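Local coordinates for probable cell division protein WhiA (Thermotoga maritima, PDB 3HYI), which probably acts in cell division and chromosome segregation, binding DNA with a helix-turn-helix domain linked to a degenerate LAGLIDADG homing endonuclease domain, at residues I232-E237 with K286-F291; R249-V254 with S279-I284. All coordinates share one frame; numbering follows the deposited sequence. Where two conformers were deposited one is given.

Interaction 1: residues I232-E237 with K286-F291; sequences IELIKE and KIAERF
Ile235 meets Ile287, Ala288 and Phe291 where helix 207-238 nears its end and the chain leaves helix 274-288. From the branch point at CB, CG1 turns anti to the carbonyl carbon (chi1 -68°), which brings it toward Ala288 and Ile287. CG1 lies 4.0 Å from Ala288 CB and 4.3 Å from Phe291 CE2. One bond further on, CD1 reaches Ile287 CG2 at 4.0 Å, and the two isoleucines cross at about a right angle. The small methyl of Ala288 lets the backbones come close, with CA atoms of Ile235 and Ala288 5.8 Å apart.

Leu234 extends the contact on the side of the loop. Its CB meets Phe291 CB at 4.2 Å, while CD1 approaches Ala288 O. The Phe291 ring meets the helix backbone obliquely, its CD2 4.0 Å from Leu234 O and its CE2 near Ile235 CA. Arg290 CB sits 3.7 Å above the centre of one ring face. Leu241 also touches Ile235, and Val294 touches Leu234.

No hydrogen bond or salt bridge joins 232-237 to 286-291. Between these two segments the contact therefore rests on apolar side-chain packing, and the carbonyl oxygens at its border find their partners elsewhere: Leu234 O accepts a hydrogen bond from Asn238 ND2 and Ala288 O one from Phe291 N.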
ATOM      1  N   ILE A 232     -28.642 -42.127  13.410  1.00 24.33           N
ATOM      2  CA  ILE A 232     -29.603 -42.020  14.506  1.00 24.44           C
ATOM      3  C   ILE A 232     -30.821 -42.917  14.275  1.00 24.70           C
ATOM      4  O   ILE A 232     -31.330 -43.529  15.216  1.00 24.76           O
ATOM      5  CB  ILE A 232     -30.064 -40.558  14.697  1.00 24.43           C
ATOM      6  CG1 ILE A 232     -28.892 -39.698  15.180  1.00 24.44           C
ATOM      7  CG2 ILE A 232     -31.202 -40.471  15.697  1.00 23.84           C
ATOM      8  CD1 ILE A 232     -29.140 -38.227  15.057  1.00 24.06           C
ATOM      9  N   GLU A 233     -31.273 -42.995  13.024  1.00 25.02           N
ATOM     10  CA  GLU A 233     -32.438 -43.810  12.659  1.00 25.19           C
ATOM     11  C   GLU A 233     -32.162 -45.298  12.871  1.00 24.90           C
ATOM     12  O   GLU A 233     -33.019 -46.025  13.365  1.00 24.97           O
ATOM     13  CB  GLU A 233     -32.840 -43.585  11.193  1.00 25.38           C
ATOM     14  CG  GLU A 233     -33.143 -42.136  10.792  1.00 26.53           C
ATOM     15  CD  GLU A 233     -34.537 -41.674  11.151  1.00 28.11           C
ATOM     16  OE1 GLU A 233     -35.097 -42.170  12.156  1.00 29.47           O
ATOM     17  OE2 GLU A 233     -35.071 -40.799  10.429  1.00 28.88           O
ATOM     18  N   LEU A 234     -30.972 -45.744  12.473  1.00 24.82           N
ATOM     19  CA  LEU A 234     -30.564 -47.143  12.646  1.00 24.66           C
ATOM     20  C   LEU A 234     -30.526 -47.541  14.118  1.00 24.64           C
ATOM     21  O   LEU A 234     -31.015 -48.608  14.490  1.00 24.77           O
ATOM     22  CB  LEU A 234     -29.189 -47.385  12.014  1.00 24.55           C
ATOM     23  CG  LEU A 234     -29.138 -47.414  10.487  1.00 24.59           C
ATOM     24  CD1 LEU A 234     -27.702 -47.324  10.002  1.00 24.26           C
ATOM     25  CD2 LEU A 234     -29.804 -48.672   9.944  1.00 24.51           C
ATOM     26  N   ILE A 235     -29.942 -46.675  14.944  1.00 24.68           N
ATOM     27  CA  ILE A 235     -29.840 -46.906  16.387  1.00 24.68           C
ATOM     28  C   ILE A 235     -31.223 -46.943  17.028  1.00 24.78           C
ATOM     29  O   ILE A 235     -31.498 -47.791  17.879  1.00 24.56           O
ATOM     30  CB  ILE A 235     -28.996 -45.805  17.078  1.00 24.64           C
ATOM     31  CG1 ILE A 235     -27.528 -45.907  16.659  1.00 24.56           C
ATOM     32  CG2 ILE A 235     -29.102 -45.909  18.599  1.00 24.66           C
ATOM     33  CD1 ILE A 235     -26.706 -44.694  17.049  1.00 24.75           C
ATOM     34  N   LYS A 236     -32.082 -46.013  16.615  1.00 24.94           N
ATOM     35  CA  LYS A 236     -33.455 -45.948  17.107  1.00 25.05           C
ATOM     36  C   LYS A 236     -34.203 -47.236  16.786  1.00 25.09           C
ATOM     37  O   LYS A 236     -34.907 -47.786  17.635  1.00 24.96           O
ATOM     38  CB  LYS A 236     -34.189 -44.749  16.495  1.00 25.09           C
ATOM     39  CG  LYS A 236     -35.648 -44.640  16.905  1.00 25.23           C
ATOM     40  CD  LYS A 236     -36.256 -43.315  16.480  1.00 25.81           C
ATOM     41  CE  LYS A 236     -37.772 -43.342  16.614  1.00 25.92           C
ATOM     42  NZ  LYS A 236     -38.354 -41.971  16.646  1.00 26.43           N
ATOM     43  N   GLU A 237     -34.036 -47.712  15.556  1.00 25.18           N
ATOM     44  CA  GLU A 237     -34.684 -48.939  15.100  1.00 25.40           C
ATOM     45  C   GLU A 237     -34.164 -50.185  15.827  1.00 25.41           C
ATOM     46  O   GLU A 237     -34.956 -51.040  16.229  1.00 25.34           O
ATOM     47  CB  GLU A 237     -34.486 -49.105  13.588  1.00 25.43           C
ATOM     48  CG  GLU A 237     -35.123 -50.357  13.007  1.00 25.74           C
ATOM     49  N   LYS A 286     -20.271 -43.977  14.626  1.00 26.20           N
ATOM     50  CA  LYS A 286     -19.444 -45.153  14.930  1.00 26.36           C
ATOM     51  C   LYS A 286     -20.288 -46.293  15.513  1.00 26.50           C
ATOM     52  O   LYS A 286     -20.120 -47.452  15.134  1.00 26.46           O
ATOM     53  CB  LYS A 286     -18.296 -44.765  15.882  1.00 26.41           C
ATOM     54  CG  LYS A 286     -17.628 -45.912  16.656  1.00 26.58           C
ATOM     55  CD  LYS A 286     -16.886 -46.891  15.756  1.00 26.73           C
ATOM     56  CE  LYS A 286     -16.320 -48.048  16.570  1.00 26.89           C
ATOM     57  NZ  LYS A 286     -15.504 -48.992  15.753  1.00 27.02           N
ATOM     58  N   ILE A 287     -21.197 -45.955  16.426  1.00 26.66           N
ATOM     59  CA  ILE A 287     -22.112 -46.938  17.017  1.00 26.71           C
ATOM     60  C   ILE A 287     -23.082 -47.523  15.983  1.00 26.91           C
ATOM     61  O   ILE A 287     -23.380 -48.714  16.015  1.00 26.72           O
ATOM     62  CB  ILE A 287     -22.908 -46.330  18.200  1.00 26.70           C
ATOM     63  CG1 ILE A 287     -21.985 -46.133  19.409  1.00 26.74           C
ATOM     64  CG2 ILE A 287     -24.082 -47.221  18.586  1.00 26.42           C
ATOM     65  CD1 ILE A 287     -22.612 -45.344  20.538  1.00 26.30           C
ATOM     66  N   ALA A 288     -23.558 -46.688  15.062  1.00 27.21           N
ATOM     67  CA  ALA A 288     -24.535 -47.117  14.056  1.00 27.56           C
ATOM     68  C   ALA A 288     -23.968 -48.030  12.952  1.00 27.98           C
ATOM     69  O   ALA A 288     -24.738 -48.610  12.186  1.00 27.94           O
ATOM     70  CB  ALA A 288     -25.216 -45.899  13.434  1.00 27.51           C
ATOM     71  N   GLU A 289     -22.640 -48.149  12.861  1.00 28.56           N
ATOM     72  CA  GLU A 289     -21.998 -49.049  11.884  1.00 29.08           C
ATOM     73  C   GLU A 289     -22.324 -50.521  12.163  1.00 29.40           C
ATOM     74  O   GLU A 289     -22.337 -51.351  11.252  1.00 29.45           O
ATOM     75  CB  GLU A 289     -20.479 -48.845  11.874  1.00 29.15           C
ATOM     76  CG  GLU A 289     -20.030 -47.597  11.127  1.00 29.50           C
ATOM     77  CD  GLU A 289     -18.533 -47.345  11.232  1.00 30.08           C
ATOM     78  OE1 GLU A 289     -17.753 -48.323  11.275  1.00 30.37           O
ATOM     79  OE2 GLU A 289     -18.134 -46.161  11.262  1.00 30.52           O
ATOM     80  N   ARG A 290     -22.539 -50.820  13.441  1.00 29.81           N
ATOM     81  CA  ARG A 290     -23.161 -52.059  13.914  1.00 30.18           C
ATOM     82  C   ARG A 290     -24.300 -52.543  13.017  1.00 30.47           C
ATOM     83  O   ARG A 290     -24.328 -53.697  12.592  1.00 30.43           O
ATOM     84  CB  ARG A 290     -23.760 -51.799  15.304  1.00 30.22           C
ATOM     85  CG  ARG A 290     -23.461 -52.833  16.350  1.00 30.57           C
ATOM     86  CD  ARG A 290     -23.634 -52.245  17.743  1.00 30.76           C
ATOM     87  NE  ARG A 290     -22.597 -51.258  18.050  1.00 30.86           N
ATOM     88  CZ  ARG A 290     -22.272 -50.851  19.276  1.00 31.07           C
ATOM     89  NH1 ARG A 290     -22.889 -51.345  20.346  1.00 31.38           N
ATOM     90  NH2 ARG A 290     -21.312 -49.946  19.438  1.00 30.87           N
ATOM     91  N   PHE A 291     -25.233 -51.633  12.743  1.00 30.88           N
ATOM     92  CA  PHE A 291     -26.564 -51.982  12.249  1.00 31.20           C
ATOM     93  C   PHE A 291     -26.770 -51.793  10.752  1.00 31.68           C
ATOM     94  O   PHE A 291     -27.697 -52.366  10.181  1.00 31.70           O
ATOM     95  CB  PHE A 291     -27.613 -51.151  12.995  1.00 31.06           C
ATOM     96  CG  PHE A 291     -27.497 -51.230  14.491  1.00 30.55           C
ATOM     97  CD1 PHE A 291     -27.557 -52.457  15.140  1.00 30.23           C
ATOM     98  CD2 PHE A 291     -27.335 -50.080  15.252  1.00 30.27           C
ATOM     99  CE1 PHE A 291     -27.454 -52.536  16.522  1.00 30.14           C
ATOM    100  CE2 PHE A 291     -27.231 -50.153  16.636  1.00 30.10           C
ATOM    101  CZ  PHE A 291     -27.290 -51.383  17.270  1.00 30.01           C
TER

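Interaction 2: residues R249-V254 with S279-I284; sequences RRVALV and SKLKRI
Lys280, whose aliphatic chain rests on Val251, sends its NZ to OD2 of Asp247, and Arg283 NH2 forms a second salt bridge to the same oxygen, so that one oxygen of Asp247 ties both cations of helix 274-288 to helix 246-257. Lys280 NZ lies at the edge of the Arg283 guanidinium, in its plane.

Beside this charged group the contact is apolar, and Val251 carries most of it. With CG1 anti to the backbone N (chi1 170°), its two methyls part company: CG2 turns to Lys280, whose CD it meets at 3.6 Å, while CG1 goes to Leu281 CD2 at 3.9 Å and Ile284 CD1 at 4.0 Å. The lysine chain crosses the valine at about a right angle and bends at chi3 and chi4 on its way to Asp247. Ile284 CD1 also meets the next residue along, 4.1 Å from Ala252 CB. Cutting Val251 back to an alanine would probably leave Lys280 CD, Leu281 CD2 and Ile284 CD1 without the methyls they pack on and open a gap between the helices.

The axes of segments 249-254 and 279-284 pass 9.8 Å apart and cross at -92°, so these segments touch over a short patch. Leu270 touches Val251 as well, and Ile232 of helix 207-238 touches both Ala252 and Ile284. The methyl contacts of Val251 and Ala252 are short-range and set no direction, whereas Asp247, just before 249-254, takes both cations; the contact within the segments is thus apolar, and these salt bridges tie the helices from beside it.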
ATOM      1  N   ARG A 249     -27.553 -39.526  23.814  1.00 27.87           N
ATOM      2  CA  ARG A 249     -28.996 -39.633  23.637  1.00 27.80           C
ATOM      3  C   ARG A 249     -29.641 -38.284  23.334  1.00 27.52           C
ATOM      4  O   ARG A 249     -30.486 -38.185  22.445  1.00 27.38           O
ATOM      5  CB  ARG A 249     -29.638 -40.240  24.877  1.00 27.92           C
ATOM      6  CG  ARG A 249     -31.145 -40.362  24.789  1.00 28.78           C
ATOM      7  CD  ARG A 249     -31.694 -40.981  26.046  1.00 30.20           C
ATOM      8  NE  ARG A 249     -31.530 -40.075  27.179  1.00 31.65           N
ATOM      9  CZ  ARG A 249     -32.381 -39.103  27.505  1.00 33.02           C
ATOM     10  NH1 ARG A 249     -33.492 -38.903  26.798  1.00 33.66           N
ATOM     11  NH2 ARG A 249     -32.127 -38.327  28.555  1.00 33.27           N
ATOM     12  N   ARG A 250     -29.244 -37.256  24.082  1.00 27.25           N
ATOM     13  CA  ARG A 250     -29.770 -35.906  23.886  1.00 27.11           C
ATOM     14  C   ARG A 250     -29.360 -35.329  22.536  1.00 27.06           C
ATOM     15  O   ARG A 250     -30.140 -34.622  21.897  1.00 27.05           O
ATOM     16  CB  ARG A 250     -29.293 -34.976  25.002  1.00 27.18           C
ATOM     17  CG  ARG A 250     -29.824 -35.343  26.374  1.00 27.58           C
ATOM     18  CD  ARG A 250     -29.514 -34.254  27.386  1.00 28.38           C
ATOM     19  NE  ARG A 250     -28.097 -34.234  27.757  1.00 29.00           N
ATOM     20  CZ  ARG A 250     -27.524 -35.070  28.624  1.00 29.41           C
ATOM     21  NH1 ARG A 250     -28.233 -36.024  29.226  1.00 29.79           N
ATOM     22  NH2 ARG A 250     -26.226 -34.958  28.892  1.00 29.52           N
ATOM     23  N   VAL A 251     -28.132 -35.629  22.116  1.00 27.12           N
ATOM     24  CA  VAL A 251     -27.605 -35.172  20.828  1.00 27.12           C
ATOM     25  C   VAL A 251     -28.339 -35.828  19.654  1.00 27.28           C
ATOM     26  O   VAL A 251     -28.624 -35.169  18.648  1.00 27.42           O
ATOM     27  CB  VAL A 251     -26.085 -35.444  20.725  1.00 27.14           C
ATOM     28  CG1 VAL A 251     -25.573 -35.200  19.309  1.00 26.94           C
ATOM     29  CG2 VAL A 251     -25.327 -34.578  21.726  1.00 26.91           C
ATOM     30  N   ALA A 252     -28.642 -37.119  19.792  1.00 27.33           N
ATOM     31  CA  ALA A 252     -29.400 -37.861  18.781  1.00 27.34           C
ATOM     32  C   ALA A 252     -30.813 -37.309  18.630  1.00 27.38           C
ATOM     33  O   ALA A 252     -31.295 -37.134  17.513  1.00 27.45           O
ATOM     34  CB  ALA A 252     -29.450 -39.344  19.134  1.00 27.30           C
ATOM     35  N   LEU A 253     -31.467 -37.034  19.757  1.00 27.41           N
ATOM     36  CA  LEU A 253     -32.815 -36.463  19.756  1.00 27.38           C
ATOM     37  C   LEU A 253     -32.865 -35.068  19.125  1.00 27.35           C
ATOM     38  O   LEU A 253     -33.721 -34.794  18.286  1.00 27.34           O
ATOM     39  CB  LEU A 253     -33.375 -36.398  21.182  1.00 27.37           C
ATOM     40  CG  LEU A 253     -33.746 -37.726  21.848  1.00 27.26           C
ATOM     41  CD1 LEU A 253     -34.211 -37.482  23.272  1.00 27.19           C
ATOM     42  CD2 LEU A 253     -34.815 -38.462  21.055  1.00 27.19           C
ATOM     43  N   VAL A 254     -31.950 -34.194  19.535  1.00 27.37           N
ATOM     44  CA  VAL A 254     -31.909 -32.819  19.030  1.00 27.44           C
ATOM     45  C   VAL A 254     -31.657 -32.764  17.517  1.00 27.30           C
ATOM     46  O   VAL A 254     -32.287 -31.978  16.811  1.00 27.23           O
ATOM     47  CB  VAL A 254     -30.860 -31.963  19.796  1.00 27.49           C
ATOM     48  CG1 VAL A 254     -30.457 -30.741  18.997  1.00 27.76           C
ATOM     49  CG2 VAL A 254     -31.414 -31.544  21.151  1.00 27.50           C
ATOM     50  N   SER A 279     -18.168 -34.088  17.814  1.00 26.44           N
ATOM     51  CA  SER A 279     -17.469 -35.270  18.322  0.50 26.37           C
ATOM     52  C   SER A 279     -18.473 -36.332  18.758  1.00 26.35           C
ATOM     53  O   SER A 279     -18.265 -37.526  18.542  1.00 26.28           O
ATOM     54  CB  SER A 279     -16.570 -34.901  19.505  0.50 26.34           C
ATOM     55  OG  SER A 279     -15.593 -33.947  19.125  0.50 26.12           O
ATOM     56  N   LYS A 280     -19.561 -35.883  19.376  1.00 26.26           N
ATOM     57  CA  LYS A 280     -20.613 -36.781  19.838  1.00 26.21           C
ATOM     58  C   LYS A 280     -21.372 -37.428  18.690  1.00 26.25           C
ATOM     59  O   LYS A 280     -21.735 -38.604  18.764  1.00 26.08           O
ATOM     60  CB  LYS A 280     -21.587 -36.032  20.738  1.00 26.22           C
ATOM     61  CG  LYS A 280     -21.045 -35.835  22.120  1.00 26.03           C
ATOM     62  CD  LYS A 280     -21.944 -34.932  22.925  1.00 26.13           C
ATOM     63  CE  LYS A 280     -21.136 -34.113  23.904  1.00 26.21           C
ATOM     64  NZ  LYS A 280     -20.428 -34.979  24.890  1.00 26.30           N
ATOM     65  N   LEU A 281     -21.619 -36.650  17.640  1.00 26.27           N
ATOM     66  CA  LEU A 281     -22.232 -37.173  16.424  1.00 26.51           C
ATOM     67  C   LEU A 281     -21.345 -38.224  15.750  1.00 26.57           C
ATOM     68  O   LEU A 281     -21.853 -39.206  15.210  1.00 26.50           O
ATOM     69  CB  LEU A 281     -22.555 -36.035  15.450  1.00 26.53           C
ATOM     70  CG  LEU A 281     -23.797 -35.218  15.818  1.00 26.79           C
ATOM     71  CD1 LEU A 281     -23.806 -33.885  15.086  1.00 26.59           C
ATOM     72  CD2 LEU A 281     -25.071 -36.010  15.525  1.00 26.50           C
ATOM     73  N   LYS A 282     -20.028 -38.018  15.788  1.00 26.76           N
ATOM     74  CA  LYS A 282     -19.073 -38.995  15.244  1.00 26.87           C
ATOM     75  C   LYS A 282     -19.137 -40.325  16.001  1.00 26.94           C
ATOM     76  O   LYS A 282     -19.071 -41.396  15.396  1.00 26.93           O
ATOM     77  CB  LYS A 282     -17.648 -38.443  15.284  1.00 26.84           C
ATOM     78  CG  LYS A 282     -17.421 -37.243  14.381  1.00 27.22           C
ATOM     79  N   ARG A 283     -19.263 -40.249  17.325  1.00 26.97           N
ATOM     80  CA  ARG A 283     -19.446 -41.440  18.155  1.00 27.01           C
ATOM     81  C   ARG A 283     -20.737 -42.177  17.818  1.00 26.79           C
ATOM     82  O   ARG A 283     -20.760 -43.407  17.749  1.00 26.96           O
ATOM     83  CB  ARG A 283     -19.462 -41.073  19.639  1.00 27.07           C
ATOM     84  CG  ARG A 283     -18.103 -40.698  20.203  1.00 27.69           C
ATOM     85  CD  ARG A 283     -18.053 -40.943  21.705  1.00 28.59           C
ATOM     86  NE  ARG A 283     -18.609 -39.829  22.473  1.00 29.32           N
ATOM     87  CZ  ARG A 283     -19.229 -39.937  23.649  1.00 29.56           C
ATOM     88  NH1 ARG A 283     -19.430 -41.122  24.224  1.00 29.54           N
ATOM     89  NH2 ARG A 283     -19.674 -38.845  24.254  1.00 29.74           N
ATOM     90  N   ILE A 284     -21.811 -41.415  17.628  1.00 26.52           N
ATOM     91  CA  ILE A 284     -23.112 -41.976  17.277  1.00 26.20           C
ATOM     92  C   ILE A 284     -23.037 -42.717  15.939  1.00 26.07           C
ATOM     93  O   ILE A 284     -23.567 -43.816  15.802  1.00 25.92           O
ATOM     94  CB  ILE A 284     -24.202 -40.877  17.235  1.00 26.05           C
ATOM     95  CG1 ILE A 284     -24.545 -40.423  18.656  1.00 25.92           C
ATOM     96  CG2 ILE A 284     -25.455 -41.378  16.531  1.00 25.68           C
ATOM     97  CD1 ILE A 284     -25.390 -39.164  18.712  1.00 25.55           C
TER

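How the interactions relate
Both contacts belong to the all-helical C-terminal domain, far from the centre of the elongated chain, and their own centres are 11 Å apart. Helix 274-288 serves both: residues 286-291, at its C-terminal end, meet helix 207-238 in interaction 1, while its middle meets helix 246-257 in interaction 2. Both segments of interaction 2 lie between those of interaction 1 in the sequence. The two are continuous, since Ile232 CD1 lies 3.4 Å from Ala252 O and Ile235 CD1 3.5 Å from Ile284 O. This is consistent with a shared core that packs helix 274-288, part of the predicted DNA-binding helix-turn-helix, against helices 207-238 and 246-257.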